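Local coordinates for protein alcohol dehydrogenase IV (Corynebacterium glutamicum, PDB 3IV7) that probably reduces maleylacetate with a nicotinamide cofactor, as a member of the iron-containing alcohol dehydrogenase family, at residues A291-G294 and L295-R299; P305-L308 and S309-G312; F27-Q30 and E31-R35. All blocks are in the same frame, centred on the assembly; numbering follows the deposited sequence.

Interaction 1 of 3, residues A291-G294 and L295-R299; sequences ALEG and LQRLR
The first two turns of helix 291-301, in the all-helical C-terminal part of this iron-containing alcohol dehydrogenase family member, bring Glu-293 and Arg-297 together one turn apart on the outer face. Successive backbone i to i+4 bonds join the turns, among them Arg-297 N to Glu-293 O at 2.9 Å. Glu-293 and Arg-297 run side by side in the same direction. With chi1 at 76°, the Glu-293 CG stands between the backbone N and the carbonyl carbon, and the chain then extends so that OE2 lies over one face of the guanidinium, 3.5 Å from Arg-297 NH2. Carboxylate and guanidinium planes are 33° apart, and OE2 also accepts from the backbone N of Asp-289. Alongside, Gln-296 CG packs against Leu-292 CG at 4.1 Å. The Gln-296 chain bends at chi2, and its OE1 takes a bond from Arg-299 NH1 at 2.8 Å, close to the guanidinium plane. On the inner face Leu-295 reaches helices 256-271, 164-181 and 276-286. Since no N-H of Arg-297 points at OE2, this salt bridge rests on charge alone, whereas the amide of Gln-296 holds Arg-299 by a directed bond.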
loop_
_atom_site.group_PDB
_atom_site.type_symbol
_atom_site.label_atom_id
_atom_site.label_comp_id
_atom_site.label_asym_id
_atom_site.label_seq_id
_atom_site.Cartn_x
_atom_site.Cartn_y
_atom_site.Cartn_z
ATOM N N ALA A 291 14.014 -19.640 2.279
ATOM C CA ALA A 291 12.757 -19.437 1.576
ATOM C C ALA A 291 12.258 -20.741 0.973
ATOM O O ALA A 291 11.045 -21.034 0.993
ATOM C CB ALA A 291 12.935 -18.386 0.500
ATOM N N LEU A 292 13.182 -21.533 0.452
ATOM C CA LEU A 292 12.822 -22.794 -0.229
ATOM C C LEU A 292 12.295 -23.841 0.747
ATOM O O LEU A 292 11.350 -24.527 0.443
ATOM C CB LEU A 292 14.000 -23.352 -1.018
ATOM C CG LEU A 292 13.670 -24.535 -1.956
ATOM C CD1 LEU A 292 12.683 -24.139 -3.021
ATOM C CD2 LEU A 292 14.934 -25.080 -2.588
ATOM N N GLU A 293 12.887 -23.967 1.924
ATOM C CA GLU A 293 12.356 -24.954 2.858
ATOM C C GLU A 293 10.958 -24.510 3.315
ATOM O O GLU A 293 10.089 -25.323 3.510
ATOM C CB GLU A 293 13.301 -25.225 4.048
ATOM C CG GLU A 293 13.341 -24.176 5.116
ATOM C CD GLU A 293 14.432 -24.463 6.194
ATOM O OE1 GLU A 293 15.565 -24.839 5.811
ATOM O OE2 GLU A 293 14.146 -24.300 7.410
ATOM N N GLY A 294 10.748 -23.213 3.440
ATOM C CA GLY A 294 9.436 -22.706 3.762
ATOM C C GLY A 294 8.444 -23.077 2.668
ATOM O O GLY A 294 7.369 -23.591 2.954
ATOM N N LEU A 295 8.797 -22.802 1.414
ATOM C CA LEU A 295 7.923 -23.139 0.308
ATOM C C LEU A 295 7.685 -24.659 0.245
ATOM O O LEU A 295 6.564 -25.092 0.047
ATOM C CB LEU A 295 8.471 -22.629 -1.030
ATOM C CG LEU A 295 7.597 -22.953 -2.269
ATOM C CD1 LEU A 295 6.150 -22.404 -2.071
ATOM C CD2 LEU A 295 8.229 -22.358 -3.508
ATOM N N GLN A 296 8.747 -25.451 0.428
ATOM C CA GLN A 296 8.638 -26.914 0.347
ATOM C C GLN A 296 7.751 -27.495 1.459
ATOM O O GLN A 296 6.950 -28.394 1.203
ATOM C CB GLN A 296 10.019 -27.571 0.347
ATOM C CG GLN A 296 10.842 -27.333 -0.918
ATOM C CD GLN A 296 10.194 -27.895 -2.186
ATOM O OE1 GLN A 296 9.422 -27.207 -2.859
ATOM N NE2 GLN A 296 10.590 -29.114 -2.568
ATOM N N ARG A 297 7.873 -26.960 2.677
ATOM C CA ARG A 297 7.006 -27.369 3.776
ATOM C C ARG A 297 5.564 -27.028 3.504
ATOM O O ARG A 297 4.671 -27.790 3.866
ATOM C CB ARG A 297 7.426 -26.708 5.076
ATOM C CG ARG A 297 8.679 -27.246 5.616
ATOM C CD ARG A 297 9.129 -26.526 6.851
ATOM N NE ARG A 297 10.451 -27.001 7.282
ATOM C CZ ARG A 297 11.108 -26.554 8.347
ATOM N NH1 ARG A 297 10.571 -25.623 9.128
ATOM N NH2 ARG A 297 12.303 -27.054 8.642
ATOM N N LEU A 298 5.316 -25.859 2.925
ATOM C CA LEU A 298 3.969 -25.494 2.568
ATOM C C LEU A 298 3.436 -26.463 1.542
ATOM O O LEU A 298 2.323 -27.029 1.708
ATOM C CB LEU A 298 3.903 -24.076 2.034
ATOM C CG LEU A 298 2.559 -23.647 1.454
ATOM C CD1 LEU A 298 1.435 -23.713 2.508
ATOM C CD2 LEU A 298 2.711 -22.241 0.902
ATOM N N ARG A 299 4.220 -26.697 0.495
ATOM C CA ARG A 299 3.794 -27.584 -0.592
ATOM C C ARG A 299 3.461 -28.982 -0.111
ATOM O O ARG A 299 2.423 -29.551 -0.489
ATOM C CB ARG A 299 4.844 -27.636 -1.692
ATOM C CG ARG A 299 4.956 -26.310 -2.472
ATOM C CD ARG A 299 5.992 -26.374 -3.523
ATOM N NE ARG A 299 5.608 -27.301 -4.570
ATOM C CZ ARG A 299 6.359 -28.295 -5.036
ATOM N NH1 ARG A 299 7.592 -28.523 -4.572
ATOM N NH2 ARG A 299 5.882 -29.064 -6.000
#

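Interaction 2 of 3, residues P305-L308 and S309-G312; sequences PKRL and SDYG
Arg-307 and Asp-310 are joined by both charge and backbone. The Arg-307 CG sits between its own backbone N and carbonyl carbon (chi1 64°), and the chain bends at chi3, bringing NH1 within 3.3 Å of Asp-310 OD2. This salt bridge includes only a weak hydrogen bond, with an N-H...O angle of 132°. The carboxylate lies at the guanidinium edge, near its plane, yet the two planes are turned 65° apart. The aliphatic part of the arginine passes close to Ser-309 and Asp-310: CD is 3.2 Å from Ser-309 OG, and CG packs against the Asp-310 carboxylate.

The backbone bonds are those of a short 3-10 turn, in the connection between helices 291-301 and 318-326. Asp-310 N donates to Arg-307 O at 3.1 Å and Tyr-311 N to Leu-308 O at 2.9 Å. Gly-312 follows with positive phi, a conformation that leaves little room for a CB beside the preceding carbonyl O. Backbone bonds pairing Leu-308 with Ala-349 and Ser-309 with Leu-350 tie the turn to helix 339-351.

Water 1 links Lys-306, Asp-310 and Tyr-311. It accepts from Lys-306 N at 2.9 Å, donates to Asp-310 OD2 at 2.8 Å, and bonds to Tyr-311 OH. OD2 therefore meets the water as well as the arginine, and the phenol is tied through the water to Lys-306 N, just ahead of the turn.

Van der Waals contacts surround Tyr-311: its OH lies 3.4 Å from Pro-305 CB, proline and tyrosine crossing at a slant, while Asp-310 CB lies over the centre of one ring face. Pro-305 also packs on helices 256-271 and 164-181, and Leu-308 on Thr-262.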
loop_
_atom_site.group_PDB
_atom_site.type_symbol
_atom_site.label_atom_id
_atom_site.label_comp_id
_atom_site.label_asym_id
_atom_site.label_seq_id
_atom_site.Cartn_x
_atom_site.Cartn_y
_atom_site.Cartn_z
ATOM N N PRO A 305 0.573 -29.122 -6.422
ATOM C CA PRO A 305 0.916 -29.689 -7.753
ATOM C C PRO A 305 2.408 -29.950 -7.876
ATOM O O PRO A 305 3.197 -29.153 -7.378
ATOM C CB PRO A 305 0.466 -28.588 -8.719
ATOM C CG PRO A 305 -0.700 -27.942 -7.978
ATOM C CD PRO A 305 -0.303 -27.950 -6.532
ATOM N N LYS A 306 2.796 -31.036 -8.553
ATOM C CA LYS A 306 4.209 -31.448 -8.568
ATOM C C LYS A 306 4.958 -31.406 -9.910
ATOM O O LYS A 306 6.171 -31.206 -9.925
ATOM C CB LYS A 306 4.354 -32.837 -7.946
ATOM C CG LYS A 306 4.169 -32.857 -6.389
ATOM N N ARG A 307 4.277 -31.635 -11.018
ATOM C CA ARG A 307 4.996 -31.803 -12.270
ATOM C C ARG A 307 4.154 -31.440 -13.494
ATOM O O ARG A 307 2.953 -31.788 -13.573
ATOM C CB ARG A 307 5.508 -33.240 -12.372
ATOM C CG ARG A 307 4.407 -34.286 -12.435
ATOM C CD ARG A 307 4.968 -35.731 -12.390
ATOM N NE ARG A 307 5.442 -36.077 -11.049
ATOM C CZ ARG A 307 4.644 -36.386 -10.012
ATOM N NH1 ARG A 307 3.305 -36.359 -10.134
ATOM N NH2 ARG A 307 5.184 -36.702 -8.835
ATOM N N LEU A 308 4.763 -30.732 -14.446
ATOM C CA LEU A 308 4.013 -30.246 -15.614
ATOM C C LEU A 308 3.578 -31.387 -16.531
ATOM O O LEU A 308 2.596 -31.239 -17.294
ATOM C CB LEU A 308 4.803 -29.180 -16.385
ATOM C CG LEU A 308 5.213 -27.935 -15.561
ATOM C CD1 LEU A 308 6.251 -27.125 -16.313
ATOM C CD2 LEU A 308 4.005 -27.089 -15.219
ATOM N N SER A 309 4.272 -32.531 -16.447
ATOM C CA SER A 309 3.874 -33.715 -17.178
ATOM C C SER A 309 2.447 -34.168 -16.803
ATOM O O SER A 309 1.811 -34.818 -17.575
ATOM C CB SER A 309 4.860 -34.891 -16.949
ATOM O OG SER A 309 4.826 -35.339 -15.603
ATOM N N ASP A 310 1.987 -33.853 -15.600
ATOM C CA ASP A 310 0.624 -34.185 -15.215
ATOM C C ASP A 310 -0.432 -33.434 -16.057
ATOM O O ASP A 310 -1.586 -33.829 -16.061
ATOM C CB ASP A 310 0.381 -33.878 -13.748
ATOM C CG ASP A 310 0.911 -34.957 -12.817
ATOM O OD1 ASP A 310 1.432 -36.003 -13.286
ATOM O OD2 ASP A 310 0.796 -34.759 -11.602
ATOM N N TYR A 311 -0.023 -32.353 -16.750
ATOM C CA TYR A 311 -0.947 -31.519 -17.545
ATOM C C TYR A 311 -0.657 -31.608 -19.029
ATOM O O TYR A 311 -1.150 -30.816 -19.807
ATOM C CB TYR A 311 -0.902 -30.051 -17.042
ATOM C CG TYR A 311 -0.897 -30.021 -15.545
ATOM C CD1 TYR A 311 -1.980 -30.504 -14.830
ATOM C CD2 TYR A 311 0.250 -29.699 -14.844
ATOM C CE1 TYR A 311 -1.958 -30.573 -13.460
ATOM C CE2 TYR A 311 0.283 -29.765 -13.450
ATOM C CZ TYR A 311 -0.799 -30.227 -12.776
ATOM O OH TYR A 311 -0.750 -30.342 -11.418
ATOM N N GLY A 312 0.146 -32.571 -19.413
ATOM C CA GLY A 312 0.368 -32.852 -20.834
ATOM C C GLY A 312 1.613 -32.215 -21.440
ATOM O O GLY A 312 1.914 -32.449 -22.591
HETATM O O HOH W 1 1.229 -32.121 -10.682
#

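Interaction 3 of 3, residues F27-Q30 and E31-R35; sequences FLKQ and EVERR
Lys-29 holds CG anti to its backbone N (chi1 171°) and bends only at its last torsion, whereas Glu-33 keeps CG beside its backbone N (chi1 -71°) and reaches back along the helix; their charged ends meet one turn apart. Lys-29 NZ donates to Glu-33 OE1 at 3.1 Å from above the carboxylate plane, in a salt bridge. Water 2 spans the same pair, accepting from NZ and donating to OE2. Lower in the side chains, Lys-29 CG also lies beside the Glu-33 carboxylate.

Helix 24-35 follows strand 7-20 and packs on the parallel sheet of the N-terminal alpha/beta domain, which in this family carries the dinucleotide site. Its backbone bonds include Val-32 N to Leu-28 O at 2.9 Å and Arg-34 N to Gln-30 O at 2.9 Å. Facing the sheet, Leu-28 CD1 meets Val-32 CG2 at 4.0 Å, the two side chains crossing at an angle. Leu-28 goes on to Val-93 and Ile-153, Val-32 to Leu-91. Gln-30 instead packs on Asn-9 of the second subunit.

Two arginines from the C-terminal end of the helix grip Glu-31, whose buried carboxylate turns toward the following turn. Arg-34 comes side-on: NE bonds OE1, and NH2 reaches both oxygens, with Glu-31 OE2 at 2.8 Å on the syn side. Arg-35 applies NE and NH2 together to Glu-31 OE2, NE at 2.8 Å and NH2 at 2.9 Å, with OE2 lying slightly out of the Arg-35 guanidinium plane. OE2 thus takes three arginine N-H bonds, besides a hydrogen bond with Thr-151 OG1 on strand 151-154. Such a concentration of positive charge would be expected to keep Glu-31 ionised. Arg-35 NH1 extends the network to Glu-150 through a further salt bridge.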
loop_
_atom_site.group_PDB
_atom_site.type_symbol
_atom_site.label_atom_id
_atom_site.label_comp_id
_atom_site.label_asym_id
_atom_site.label_seq_id
_atom_site.Cartn_x
_atom_site.Cartn_y
_atom_site.Cartn_z
ATOM N N PHE A 27 -22.290 -5.015 1.113
ATOM C CA PHE A 27 -21.243 -4.171 0.548
ATOM C C PHE A 27 -21.569 -3.726 -0.883
ATOM O O PHE A 27 -21.252 -2.572 -1.279
ATOM C CB PHE A 27 -19.890 -4.881 0.510
ATOM C CG PHE A 27 -19.204 -5.029 1.849
ATOM C CD1 PHE A 27 -19.272 -4.049 2.816
ATOM C CD2 PHE A 27 -18.340 -6.083 2.057
ATOM C CE1 PHE A 27 -18.584 -4.201 4.013
ATOM C CE2 PHE A 27 -17.644 -6.216 3.239
ATOM C CZ PHE A 27 -17.771 -5.286 4.210
ATOM N N LEU A 28 -22.103 -4.647 -1.697
ATOM C CA LEU A 28 -22.433 -4.310 -3.096
ATOM C C LEU A 28 -23.490 -3.248 -3.111
ATOM O O LEU A 28 -23.400 -2.292 -3.882
ATOM C CB LEU A 28 -22.888 -5.539 -3.887
ATOM C CG LEU A 28 -23.193 -5.318 -5.392
ATOM C CD1 LEU A 28 -22.026 -4.598 -6.122
ATOM C CD2 LEU A 28 -23.507 -6.629 -6.091
ATOM N N LYS A 29 -24.500 -3.402 -2.244
ATOM C CA LYS A 29 -25.551 -2.396 -2.127
ATOM C C LYS A 29 -24.929 -1.023 -1.804
ATOM O O LYS A 29 -25.173 -0.050 -2.486
ATOM C CB LYS A 29 -26.578 -2.790 -1.033
ATOM C CG LYS A 29 -27.618 -1.664 -0.692
ATOM C CD LYS A 29 -28.839 -2.217 0.061
ATOM C CE LYS A 29 -29.980 -1.177 0.177
ATOM N NZ LYS A 29 -29.621 -0.032 1.088
ATOM N N GLN A 30 -24.110 -0.992 -0.764
ATOM C CA GLN A 30 -23.436 0.221 -0.319
ATOM C C GLN A 30 -22.649 0.848 -1.455
ATOM O O GLN A 30 -22.728 2.061 -1.699
ATOM C CB GLN A 30 -22.524 -0.142 0.849
ATOM C CG GLN A 30 -21.884 0.991 1.574
ATOM C CD GLN A 30 -20.946 0.503 2.675
ATOM O OE1 GLN A 30 -21.174 -0.550 3.271
ATOM N NE2 GLN A 30 -19.870 1.262 2.930
ATOM N N GLU A 31 -21.936 0.013 -2.205
ATOM C CA GLU A 31 -21.089 0.495 -3.296
ATOM C C GLU A 31 -21.911 1.076 -4.463
ATOM O O GLU A 31 -21.581 2.142 -4.996
ATOM C CB GLU A 31 -20.157 -0.652 -3.755
ATOM C CG GLU A 31 -19.223 -0.329 -4.785
ATOM C CD GLU A 31 -18.143 0.648 -4.351
ATOM O OE1 GLU A 31 -18.031 0.974 -3.172
ATOM O OE2 GLU A 31 -17.434 1.108 -5.224
ATOM N N VAL A 32 -23.001 0.405 -4.825
ATOM C CA VAL A 32 -23.857 0.878 -5.892
ATOM C C VAL A 32 -24.578 2.190 -5.514
ATOM O O VAL A 32 -24.773 3.106 -6.363
ATOM C CB VAL A 32 -24.915 -0.171 -6.239
ATOM C CG1 VAL A 32 -25.964 0.420 -7.162
ATOM C CG2 VAL A 32 -24.259 -1.403 -6.861
ATOM N N GLU A 33 -24.998 2.269 -4.265
ATOM C CA GLU A 33 -25.693 3.445 -3.785
ATOM C C GLU A 33 -24.747 4.639 -3.677
ATOM O O GLU A 33 -25.099 5.723 -4.086
ATOM C CB GLU A 33 -26.406 3.154 -2.467
ATOM C CG GLU A 33 -27.609 2.243 -2.679
ATOM C CD GLU A 33 -28.518 2.159 -1.512
ATOM O OE1 GLU A 33 -28.044 2.221 -0.365
ATOM O OE2 GLU A 33 -29.731 2.005 -1.746
ATOM N N ARG A 34 -23.521 4.401 -3.194
ATOM C CA ARG A 34 -22.507 5.445 -3.097
ATOM C C ARG A 34 -22.192 6.022 -4.510
ATOM O O ARG A 34 -22.010 7.224 -4.676
ATOM C CB ARG A 34 -21.260 4.867 -2.445
ATOM C CG ARG A 34 -20.053 5.793 -2.415
ATOM C CD ARG A 34 -18.863 5.107 -1.753
ATOM N NE ARG A 34 -18.155 4.177 -2.644
ATOM C CZ ARG A 34 -17.144 4.513 -3.462
ATOM N NH1 ARG A 34 -16.726 5.774 -3.544
ATOM N NH2 ARG A 34 -16.552 3.576 -4.220
ATOM N N ARG A 35 -22.221 5.165 -5.526
ATOM C CA ARG A 35 -21.974 5.596 -6.910
ATOM C C ARG A 35 -23.189 6.208 -7.560
ATOM O O ARG A 35 -23.072 6.923 -8.557
ATOM C CB ARG A 35 -21.504 4.403 -7.763
ATOM C CG ARG A 35 -20.182 3.865 -7.354
ATOM C CD ARG A 35 -19.837 2.496 -8.038
ATOM N NE ARG A 35 -18.515 2.081 -7.614
ATOM C CZ ARG A 35 -17.391 2.552 -8.133
ATOM N NH1 ARG A 35 -17.419 3.399 -9.172
ATOM N NH2 ARG A 35 -16.230 2.163 -7.637
HETATM O O HOH W 2 -31.412 2.288 0.144
#

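Interactions 1 and 2 are neighbours in the C-terminal helical part, about 19 Å apart between centres and in series along the chain. They touch directly: Arg-299 NH2, at the end of the 291-299 stretch, lies 3.0 Å from Pro-305 O in a probable hydrogen bond, which would join the arginine bound by Gln-296 to the residue that opens interaction 2. Helices 256-271 and 164-181 back both contacts. Interaction 3 belongs to the N-terminal alpha/beta domain and lies across the chain's centre, its centre about 41 Å from that of interaction 1 and about 43 Å from that of interaction 2, with nearest atoms about 26 and 29 Å away.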